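Local coordinates for protein transcriptional regulator, IclR family (Alicyclobacillus acidocaldarius subsp. acidocaldarius, PDB 5TJJ) that probably binds DNA and regulates transcription, joining a helix-turn-helix domain to an IclR-type C-terminal domain of the GAF clan, at residues Asn173-Asp177 with Glu178-Val182; Cys224-Thr228 with Ser229-Gly233; Glu234-Glu237 with Arg238-Ala242. All blocks are in the same frame, centred on the assembly; numbering follows the deposited sequence.

Interaction 1: residues Asn173-Asp177 with Glu178-Val182; sequences NSITD and EEEYV
D177 sits at the N-cap of the helix that starts at E178 and meets its first turn with both side chain and main chain. Having CG anti to the backbone N (chi1 -179°) turns the carboxylate over the helix start, where OD1 accepts from E179 N at 3.4 Å. This capping bond is weak, its N-H...O angle being 137°. The other oxygen, D177 OD2, lies 3.7 Å from E180 CB, and the two side chains cross at about a right angle. The firmer link is in the backbone, where D177 O takes Y181 N at 3.0 Å.

I175 supplies the apolar part. Its CB lies 4.0 Å from Y181 CD2, approaching the ring at its edge and near its plane. The I175 methyl CG2 also reaches E180 CG at 4.0 Å, touching the aliphatic part of that glutamate. Four acidic residues, D177 to E180, gather at the amino end of the helix, where their charge would probably suit the helix dipole.

Two of these acids have basic mates further out: E178 pairs with R164 and E180 with R183. The buried Y181 ring packs on L163 of helix 156-164 and on R148 and L151 of helix 144-151, and its OH bonds to Y142 O. The incoming loop is thereby joined through Y181 to helices 144-151 and 156-164 of the C-terminal domain.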
ATOM      1  N   ASN A 173     -28.046  25.668  20.933  1.00 62.56           N
ATOM      2  CA  ASN A 173     -26.862  25.082  21.569  1.00 60.47           C
ATOM      3  C   ASN A 173     -25.603  25.244  20.753  1.00 56.56           C
ATOM      4  O   ASN A 173     -24.551  24.799  21.197  1.00 56.56           O
ATOM      5  CB  ASN A 173     -27.044  23.580  21.800  1.00 60.67           C
ATOM      6  CG  ASN A 173     -28.322  23.242  22.533  1.00 63.77           C
ATOM      7  OD1 ASN A 173     -28.929  24.091  23.157  1.00 66.03           O
ATOM      8  ND2 ASN A 173     -28.733  21.973  22.456  1.00 64.83           N
ATOM      9  N   SER A 174     -25.696  25.825  19.557  1.00 54.31           N
ATOM     10  CA  SER A 174     -24.512  26.179  18.777  1.00 52.40           C
ATOM     11  C   SER A 174     -23.566  27.073  19.566  1.00 53.90           C
ATOM     12  O   SER A 174     -23.986  27.941  20.333  1.00 55.42           O
ATOM     13  CB  SER A 174     -24.872  26.881  17.464  1.00 51.84           C
ATOM     14  OG  SER A 174     -25.200  25.946  16.465  1.00 50.70           O
ATOM     15  N   ILE A 175     -22.278  26.829  19.374  1.00 55.04           N
ATOM     16  CA  ILE A 175     -21.246  27.605  20.011  1.00 56.71           C
ATOM     17  C   ILE A 175     -20.939  28.687  19.006  1.00 56.71           C
ATOM     18  O   ILE A 175     -20.492  28.406  17.891  1.00 54.76           O
ATOM     19  CB  ILE A 175     -19.964  26.791  20.308  1.00 57.06           C
ATOM     20  CG1 ILE A 175     -20.276  25.408  20.921  1.00 56.92           C
ATOM     21  CG2 ILE A 175     -19.059  27.600  21.230  1.00 59.23           C
ATOM     22  CD1 ILE A 175     -21.228  25.405  22.106  1.00 58.95           C
ATOM     23  N   THR A 176     -21.262  29.903  19.403  1.00 60.80           N
ATOM     24  CA  THR A 176     -20.902  31.127  18.698  1.00 63.17           C
ATOM     25  C   THR A 176     -20.015  32.096  19.509  1.00 64.59           C
ATOM     26  O   THR A 176     -19.526  33.067  18.947  1.00 66.26           O
ATOM     27  CB  THR A 176     -22.191  31.872  18.302  1.00 65.84           C
ATOM     28  OG1 THR A 176     -23.013  32.076  19.462  1.00 65.49           O
ATOM     29  CG2 THR A 176     -22.962  31.046  17.283  1.00 65.98           C
ATOM     30  N   ASP A 177     -19.844  31.857  20.813  1.00 65.21           N
ATOM     31  CA  ASP A 177     -18.904  32.608  21.651  1.00 66.40           C
ATOM     32  C   ASP A 177     -17.455  32.248  21.296  1.00 64.34           C
ATOM     33  O   ASP A 177     -17.026  31.116  21.529  1.00 62.12           O
ATOM     34  CB  ASP A 177     -19.176  32.296  23.131  1.00 68.83           C
ATOM     35  CG  ASP A 177     -18.264  33.064  24.098  1.00 71.66           C
ATOM     36  OD1 ASP A 177     -17.552  34.020  23.694  1.00 73.56           O
ATOM     37  OD2 ASP A 177     -18.279  32.704  25.295  1.00 74.52           O
ATOM     38  N   GLU A 178     -16.706  33.224  20.778  1.00 64.91           N
ATOM     39  CA  GLU A 178     -15.332  33.007  20.313  1.00 65.11           C
ATOM     40  C   GLU A 178     -14.375  32.487  21.374  1.00 63.61           C
ATOM     41  O   GLU A 178     -13.595  31.571  21.100  1.00 59.66           O
ATOM     42  CB  GLU A 178     -14.767  34.278  19.695  1.00 69.55           C
ATOM     43  CG  GLU A 178     -15.456  34.673  18.395  1.00 72.16           C
ATOM     44  CD  GLU A 178     -15.564  36.179  18.242  1.00 77.23           C
ATOM     45  OE1 GLU A 178     -16.717  36.687  18.262  1.00 80.74           O
ATOM     46  OE2 GLU A 178     -14.498  36.848  18.130  1.00 78.53           O
ATOM     47  N   GLU A 179     -14.439  33.047  22.580  1.00 66.01           N
ATOM     48  CA  GLU A 179     -13.560  32.595  23.671  1.00 67.10           C
ATOM     49  C   GLU A 179     -13.885  31.141  24.106  1.00 64.79           C
ATOM     50  O   GLU A 179     -12.978  30.357  24.413  1.00 62.60           O
ATOM     51  CB  GLU A 179     -13.556  33.594  24.854  1.00 71.58           C
ATOM     52  CG  GLU A 179     -12.729  34.862  24.579  1.00 74.55           C
ATOM     53  CD  GLU A 179     -12.506  35.759  25.814  1.00 78.92           C
ATOM     54  OE1 GLU A 179     -13.496  36.050  26.535  1.00 82.28           O
ATOM     55  OE2 GLU A 179     -11.344  36.189  26.055  1.00 77.48           O
ATOM     56  N   GLU A 180     -15.166  30.778  24.090  1.00 63.94           N
ATOM     57  CA  GLU A 180     -15.589  29.386  24.330  1.00 63.07           C
ATOM     58  C   GLU A 180     -15.136  28.398  23.215  1.00 57.21           C
ATOM     59  O   GLU A 180     -14.706  27.283  23.502  1.00 54.71           O
ATOM     60  CB  GLU A 180     -17.114  29.328  24.505  1.00 66.29           C
ATOM     61  CG  GLU A 180     -17.679  27.993  24.974  1.00 69.60           C
ATOM     62  CD  GLU A 180     -17.142  27.540  26.330  1.00 74.72           C
ATOM     63  OE1 GLU A 180     -16.723  28.404  27.148  1.00 79.45           O
ATOM     64  OE2 GLU A 180     -17.145  26.305  26.586  1.00 76.03           O
ATOM     65  N   TYR A 181     -15.221  28.815  21.959  1.00 53.24           N
ATOM     66  CA  TYR A 181     -14.844  27.948  20.861  1.00 50.62           C
ATOM     67  C   TYR A 181     -13.338  27.644  20.885  1.00 48.57           C
ATOM     68  O   TYR A 181     -12.931  26.477  20.741  1.00 46.61           O
ATOM     69  CB  TYR A 181     -15.283  28.521  19.501  1.00 50.35           C
ATOM     70  CG  TYR A 181     -15.353  27.443  18.438  1.00 48.50           C
ATOM     71  CD1 TYR A 181     -14.229  27.118  17.684  1.00 47.86           C
ATOM     72  CD2 TYR A 181     -16.527  26.721  18.215  1.00 48.10           C
ATOM     73  CE1 TYR A 181     -14.266  26.105  16.737  1.00 47.49           C
ATOM     74  CE2 TYR A 181     -16.584  25.720  17.258  1.00 47.46           C
ATOM     75  CZ  TYR A 181     -15.442  25.405  16.517  1.00 46.82           C
ATOM     76  OH  TYR A 181     -15.433  24.402  15.552  1.00 45.16           O
ATOM     77  N   VAL A 182     -12.529  28.675  21.115  1.00 48.28           N
ATOM     78  CA  VAL A 182     -11.083  28.500  21.285  1.00 48.40           C
ATOM     79  C   VAL A 182     -10.775  27.534  22.430  1.00 49.35           C
ATOM     80  O   VAL A 182      -9.941  26.653  22.272  1.00 48.50           O
ATOM     81  CB  VAL A 182     -10.336  29.850  21.476  1.00 49.02           C
ATOM     82  CG1 VAL A 182      -8.886  29.643  21.890  1.00 48.99           C
ATOM     83  CG2 VAL A 182     -10.378  30.655  20.193  1.00 47.96           C
TER

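Interaction 2: residues Cys224-Thr228 with Ser229-Gly233; sequences CLTMT and SVIQG
I231 folds back over the end of strand 218-227 and meets T226 and M227 through its CG1-CD1 branch. Its CG1 is 3.5 Å from T226 CG2, and its CD1 is 3.6 Å from the same methyl. With chi1 at -75°, CG1 leans to the side of the backbone N, and the extended second torsion (175°) lays CG1 and CD1 side by side against the T226 methyl. The same CG1 lies 3.4 Å from M227 O, packed against the carbonyl of the last residue of the strand.

T226 divides its two branches: CG2 takes the crowded position between the backbone N and the carbonyl carbon and faces I231, while OG1 hydrogen-bonds to a glycerol, probably from the crystallisation liquor. A second apolar touch joins M227 CB, of a selenomethionine, to V230 CG2 at 4.0 Å. T228 directs its hydroxyl elsewhere, to S205 OG on the adjacent strand 204-212.

The chain turns between T228 and I231. I231 N is shared weakly between T228 O at 3.3 Å and M227 O at 3.5 Å. An alanine in place of I231 keeps its backbone N-H but has no CG1 or CD1, which would probably uncover the T226 methyl and open a gap beside the M227 carbonyl.

Across 224-228 and 229-233 the polar bonds are weak, so aliphatic contacts probably carry much of the interaction, while firmer polar ties run outside it, from T228 to S205 and from Q232 N to D235 OD2.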
ATOM      1  N   CYS A 224     -19.592   9.344  15.733  1.00 42.00           N
ATOM      2  CA  CYS A 224     -20.766   8.541  16.134  1.00 43.43           C
ATOM      3  C   CYS A 224     -21.916   9.489  16.413  1.00 44.11           C
ATOM      4  O   CYS A 224     -21.755  10.464  17.159  1.00 43.86           O
ATOM      5  CB  CYS A 224     -20.488   7.761  17.422  1.00 44.15           C
ATOM      6  SG  CYS A 224     -19.876   6.112  17.125  1.00 47.38           S
ATOM      7  N   LEU A 225     -23.075   9.194  15.846  1.00 44.42           N
ATOM      8  CA  LEU A 225     -24.292   9.953  16.129  1.00 45.06           C
ATOM      9  C   LEU A 225     -25.221   9.132  17.004  1.00 44.53           C
ATOM     10  O   LEU A 225     -25.371   7.932  16.794  1.00 46.80           O
ATOM     11  CB  LEU A 225     -25.009  10.368  14.835  1.00 46.12           C
ATOM     12  CG  LEU A 225     -24.144  11.139  13.821  1.00 45.61           C
ATOM     13  CD1 LEU A 225     -24.975  11.537  12.609  1.00 47.67           C
ATOM     14  CD2 LEU A 225     -23.496  12.367  14.442  1.00 44.61           C
ATOM     15  N   THR A 226     -25.820   9.791  17.985  1.00 42.91           N
ATOM     16  CA  THR A 226     -26.898   9.225  18.770  1.00 44.69           C
ATOM     17  C   THR A 226     -27.869  10.333  19.199  1.00 45.12           C
ATOM     18  O   THR A 226     -27.587  11.523  19.038  1.00 44.62           O
ATOM     19  CB  THR A 226     -26.367   8.420  19.986  1.00 44.89           C
ATOM     20  OG1 THR A 226     -27.458   7.737  20.609  1.00 49.66           O
ATOM     21  CG2 THR A 226     -25.646   9.277  21.033  1.00 43.05           C
HETATM   22  N   MSE A 227     -28.999   9.925  19.748  1.00 46.57           N
HETATM   23  CA  MSE A 227     -29.984  10.845  20.283  1.00 48.57           C
HETATM   24  C   MSE A 227     -29.536  11.279  21.645  1.00 46.64           C
HETATM   25  O   MSE A 227     -29.169  10.457  22.474  1.00 46.79           O
HETATM   26  CB  MSE A 227     -31.333  10.178  20.446  1.00 54.22           C
HETATM   27  CG  MSE A 227     -31.834   9.730  19.080  1.00 59.32           C
HETATM   28 SE   MSE A 227     -33.755   9.280  19.145  1.00 71.57          SE
HETATM   29  CE  MSE A 227     -33.730   7.435  19.880  1.00 71.32           C
ATOM     30  N   THR A 228     -29.568  12.581  21.881  1.00 44.27           N
ATOM     31  CA  THR A 228     -29.144  13.155  23.155  1.00 43.31           C
ATOM     32  C   THR A 228     -30.013  12.680  24.301  1.00 44.32           C
ATOM     33  O   THR A 228     -29.505  12.409  25.370  1.00 43.36           O
ATOM     34  CB  THR A 228     -29.240  14.686  23.129  1.00 43.11           C
ATOM     35  OG1 THR A 228     -28.749  15.175  21.883  1.00 42.29           O
ATOM     36  CG2 THR A 228     -28.435  15.300  24.248  1.00 44.04           C
ATOM     37  N   SER A 229     -31.320  12.591  24.062  1.00 45.07           N
ATOM     38  CA  SER A 229     -32.269  12.365  25.130  1.00 47.79           C
ATOM     39  C   SER A 229     -32.190  10.963  25.731  1.00 50.60           C
ATOM     40  O   SER A 229     -32.796  10.721  26.772  1.00 53.18           O
ATOM     41  CB  SER A 229     -33.692  12.644  24.640  1.00 48.99           C
ATOM     42  OG  SER A 229     -34.100  11.715  23.655  1.00 48.80           O
ATOM     43  N   VAL A 230     -31.494  10.031  25.071  1.00 50.39           N
ATOM     44  CA  VAL A 230     -31.358   8.673  25.587  1.00 53.51           C
ATOM     45  C   VAL A 230     -29.925   8.255  25.877  1.00 53.23           C
ATOM     46  O   VAL A 230     -29.709   7.135  26.278  1.00 56.40           O
ATOM     47  CB  VAL A 230     -32.046   7.601  24.675  1.00 55.01           C
ATOM     48  CG1 VAL A 230     -33.537   7.901  24.498  1.00 57.18           C
ATOM     49  CG2 VAL A 230     -31.324   7.425  23.346  1.00 52.22           C
ATOM     50  N   ILE A 231     -28.962   9.139  25.703  1.00 53.34           N
ATOM     51  CA  ILE A 231     -27.605   8.909  26.175  1.00 56.12           C
ATOM     52  C   ILE A 231     -27.578   8.646  27.690  1.00 60.85           C
ATOM     53  O   ILE A 231     -28.246   9.331  28.451  1.00 62.13           O
ATOM     54  CB  ILE A 231     -26.693  10.127  25.867  1.00 54.23           C
ATOM     55  CG1 ILE A 231     -26.338  10.148  24.400  1.00 51.91           C
ATOM     56  CG2 ILE A 231     -25.396  10.091  26.688  1.00 54.56           C
ATOM     57  CD1 ILE A 231     -25.536  11.375  23.994  1.00 50.92           C
ATOM     58  N   GLN A 232     -26.765   7.676  28.101  1.00 65.94           N
ATOM     59  CA  GLN A 232     -26.681   7.215  29.495  1.00 72.79           C
ATOM     60  C   GLN A 232     -25.223   7.179  29.965  1.00 73.13           C
ATOM     61  O   GLN A 232     -24.318   7.555  29.202  1.00 71.81           O
ATOM     62  CB  GLN A 232     -27.364   5.857  29.612  1.00 77.62           C
ATOM     63  CG  GLN A 232     -28.882   5.977  29.534  1.00 81.26           C
ATOM     64  CD  GLN A 232     -29.597   4.653  29.283  1.00 86.75           C
ATOM     65  OE1 GLN A 232     -28.992   3.676  28.821  1.00 88.77           O
ATOM     66  NE2 GLN A 232     -30.910   4.623  29.562  1.00 88.19           N
ATOM     67  N   GLY A 233     -25.011   6.774  31.225  1.00 76.29           N
ATOM     68  CA  GLY A 233     -23.717   6.878  31.906  1.00 74.77           C
ATOM     69  C   GLY A 233     -22.544   6.556  31.020  1.00 71.07           C
ATOM     70  O   GLY A 233     -21.847   7.449  30.520  1.00 70.55           O
TER

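Interaction 3: residues Glu234-Glu237 with Arg238-Ala242; sequences EDVE and RAVKA
R238 N donates to E234 O at 2.8 Å in a run of i to i+4 backbone bonds on helix 233-253, with A239, V240 and K241 following in turn on D235, V236 and E237. The bond from V240 N to V236 O is nearly straight (170°), and V236 O also receives a weak bond from A239 N.

Among the side chains the charged pair is D235 with R238. The arginine runs out extended and then bends at its third torsion (chi3 -72°), which brings the guanidinium back toward the start of the helix. R238 NH1 then donates to D235 OD1 at 3.3 Å, a salt bridge that uses the anti lone pair of that oxygen. The carboxylate oxygen lies in the guanidinium plane, at its edge, yet the two flat groups are turned 58° apart, consistent with a single, bent N-H...O bond and not a bidentate one. D235 OD2 is engaged separately by Q232 N, just ahead of the helix, and this second bond probably helps to fix the carboxylate. E234 CB lies 4.4 Å from R238 NH2, while E234 OE1 stays 4.9 Å from that nitrogen, too far for a salt bridge.

Along another side of the helix, V240 CG2 rests 3.4 Å from V236 O; its approach to V236 CG1, at 4.4 Å, is a loose contact one turn apart.

Around this turn, R238 packs on H100 and A239 on T101, both of helix 86-101. D235 and A239 also touch M103 in the loop before strand 104-110, while V240 meets Y193 beside strand 194-197.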
ATOM      1  N   GLU A 234     -22.366   5.277  30.753  1.00 70.62           N
ATOM      2  CA  GLU A 234     -21.153   4.827  30.089  1.00 68.89           C
ATOM      3  C   GLU A 234     -21.117   5.029  28.578  1.00 62.46           C
ATOM      4  O   GLU A 234     -20.068   4.861  27.983  1.00 60.71           O
ATOM      5  CB  GLU A 234     -20.880   3.360  30.445  1.00 74.60           C
ATOM      6  CG  GLU A 234     -20.805   3.101  31.959  1.00 80.49           C
ATOM      7  CD  GLU A 234     -20.063   1.825  32.353  1.00 84.68           C
ATOM      8  OE1 GLU A 234     -19.157   1.378  31.605  1.00 82.62           O
ATOM      9  OE2 GLU A 234     -20.381   1.280  33.439  1.00 90.16           O
ATOM     10  N   ASP A 235     -22.236   5.410  27.964  1.00 60.08           N
ATOM     11  CA  ASP A 235     -22.363   5.448  26.501  1.00 56.06           C
ATOM     12  C   ASP A 235     -21.312   6.276  25.809  1.00 51.53           C
ATOM     13  O   ASP A 235     -20.688   5.813  24.864  1.00 51.10           O
ATOM     14  CB  ASP A 235     -23.718   6.015  26.068  1.00 56.35           C
ATOM     15  CG  ASP A 235     -24.858   5.046  26.257  1.00 60.19           C
ATOM     16  OD1 ASP A 235     -24.656   3.817  26.142  1.00 62.84           O
ATOM     17  OD2 ASP A 235     -25.983   5.535  26.500  1.00 62.09           O
ATOM     18  N   VAL A 236     -21.136   7.504  26.266  1.00 49.45           N
ATOM     19  CA  VAL A 236     -20.201   8.425  25.632  1.00 46.79           C
ATOM     20  C   VAL A 236     -18.783   7.923  25.831  1.00 47.39           C
ATOM     21  O   VAL A 236     -18.033   7.804  24.871  1.00 45.14           O
ATOM     22  CB  VAL A 236     -20.364   9.875  26.156  1.00 46.34           C
ATOM     23  CG1 VAL A 236     -19.307  10.813  25.562  1.00 44.14           C
ATOM     24  CG2 VAL A 236     -21.772  10.373  25.850  1.00 46.05           C
ATOM     25  N   GLU A 237     -18.449   7.606  27.076  1.00 52.31           N
ATOM     26  CA  GLU A 237     -17.183   6.957  27.430  1.00 55.33           C
ATOM     27  C   GLU A 237     -16.895   5.777  26.499  1.00 53.82           C
ATOM     28  O   GLU A 237     -15.797   5.667  25.986  1.00 51.79           O
ATOM     29  CB  GLU A 237     -17.180   6.501  28.916  1.00 62.24           C
ATOM     30  CG  GLU A 237     -15.788   6.348  29.540  1.00 66.37           C
ATOM     31  CD  GLU A 237     -15.756   5.523  30.844  1.00 74.15           C
ATOM     32  OE1 GLU A 237     -14.682   4.926  31.150  1.00 76.78           O
ATOM     33  OE2 GLU A 237     -16.785   5.459  31.575  1.00 77.18           O
ATOM     34  N   ARG A 238     -17.883   4.927  26.249  1.00 54.36           N
ATOM     35  CA  ARG A 238     -17.665   3.733  25.431  1.00 55.68           C
ATOM     36  C   ARG A 238     -17.381   4.055  23.973  1.00 50.64           C
ATOM     37  O   ARG A 238     -16.560   3.411  23.336  1.00 51.11           O
ATOM     38  CB  ARG A 238     -18.863   2.772  25.529  1.00 61.36           C
ATOM     39  CG  ARG A 238     -18.582   1.373  24.987  1.00 64.64           C
ATOM     40  CD  ARG A 238     -19.841   0.542  24.780  1.00 68.66           C
ATOM     41  NE  ARG A 238     -20.438   0.117  26.053  1.00 74.80           N
ATOM     42  CZ  ARG A 238     -21.574   0.584  26.595  1.00 77.11           C
ATOM     43  NH1 ARG A 238     -22.314   1.517  25.975  1.00 75.18           N
ATOM     44  NH2 ARG A 238     -21.979   0.101  27.771  1.00 79.95           N
ATOM     45  N   ALA A 239     -18.048   5.063  23.446  1.00 47.33           N
ATOM     46  CA  ALA A 239     -17.898   5.429  22.053  1.00 43.50           C
ATOM     47  C   ALA A 239     -16.547   6.110  21.770  1.00 42.07           C
ATOM     48  O   ALA A 239     -15.921   5.900  20.729  1.00 41.58           O
ATOM     49  CB  ALA A 239     -19.053   6.317  21.662  1.00 42.53           C
ATOM     50  N   VAL A 240     -16.098   6.924  22.710  1.00 42.80           N
ATOM     51  CA  VAL A 240     -14.781   7.543  22.657  1.00 41.63           C
ATOM     52  C   VAL A 240     -13.717   6.461  22.569  1.00 41.83           C
ATOM     53  O   VAL A 240     -12.825   6.541  21.737  1.00 41.01           O
ATOM     54  CB  VAL A 240     -14.533   8.448  23.892  1.00 42.56           C
ATOM     55  CG1 VAL A 240     -13.060   8.877  24.007  1.00 42.17           C
ATOM     56  CG2 VAL A 240     -15.429   9.667  23.799  1.00 42.73           C
ATOM     57  N   LYS A 241     -13.845   5.445  23.410  1.00 44.48           N
ATOM     58  CA  LYS A 241     -12.871   4.362  23.467  1.00 46.32           C
ATOM     59  C   LYS A 241     -12.882   3.526  22.165  1.00 44.67           C
ATOM     60  O   LYS A 241     -11.826   3.181  21.657  1.00 45.13           O
ATOM     61  CB  LYS A 241     -13.091   3.519  24.729  1.00 51.46           C
ATOM     62  CG  LYS A 241     -11.894   2.665  25.147  1.00 56.28           C
ATOM     63  CD  LYS A 241     -12.219   1.751  26.334  1.00 60.58           C
ATOM     64  CE  LYS A 241     -11.611   0.369  26.160  1.00 62.82           C
ATOM     65  NZ  LYS A 241     -12.013  -0.512  27.290  1.00 68.27           N
ATOM     66  N   ALA A 242     -14.056   3.284  21.586  1.00 43.95           N
ATOM     67  CA  ALA A 242     -14.165   2.531  20.324  1.00 43.18           C
ATOM     68  C   ALA A 242     -13.658   3.371  19.117  1.00 41.40           C
ATOM     69  O   ALA A 242     -12.836   2.907  18.344  1.00 41.60           O
ATOM     70  CB  ALA A 242     -15.599   2.055  20.115  1.00 43.91           C
TER

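All three are surface contacts within the C-terminal domain; interactions 1 and 3 each include one buried residue, Y181 and A239, and no touching residue of interaction 2 is buried. Interactions 2 and 3 are chain neighbours, strand 218-227 leading into helix 233-253, and they touch where I231 CG2 packs on V236 CG2 at 3.7 Å. Interaction 1 lies apart, its centre about 22 Å from that of interaction 2 and 24 Å from that of interaction 3, on helix 178-191 and the loop before it. Chemistry follows position: a weak cap and a ring-edge contact at a helix start, aliphatic packing at a strand end, and a salt bridge with regular backbone bonds along a helix.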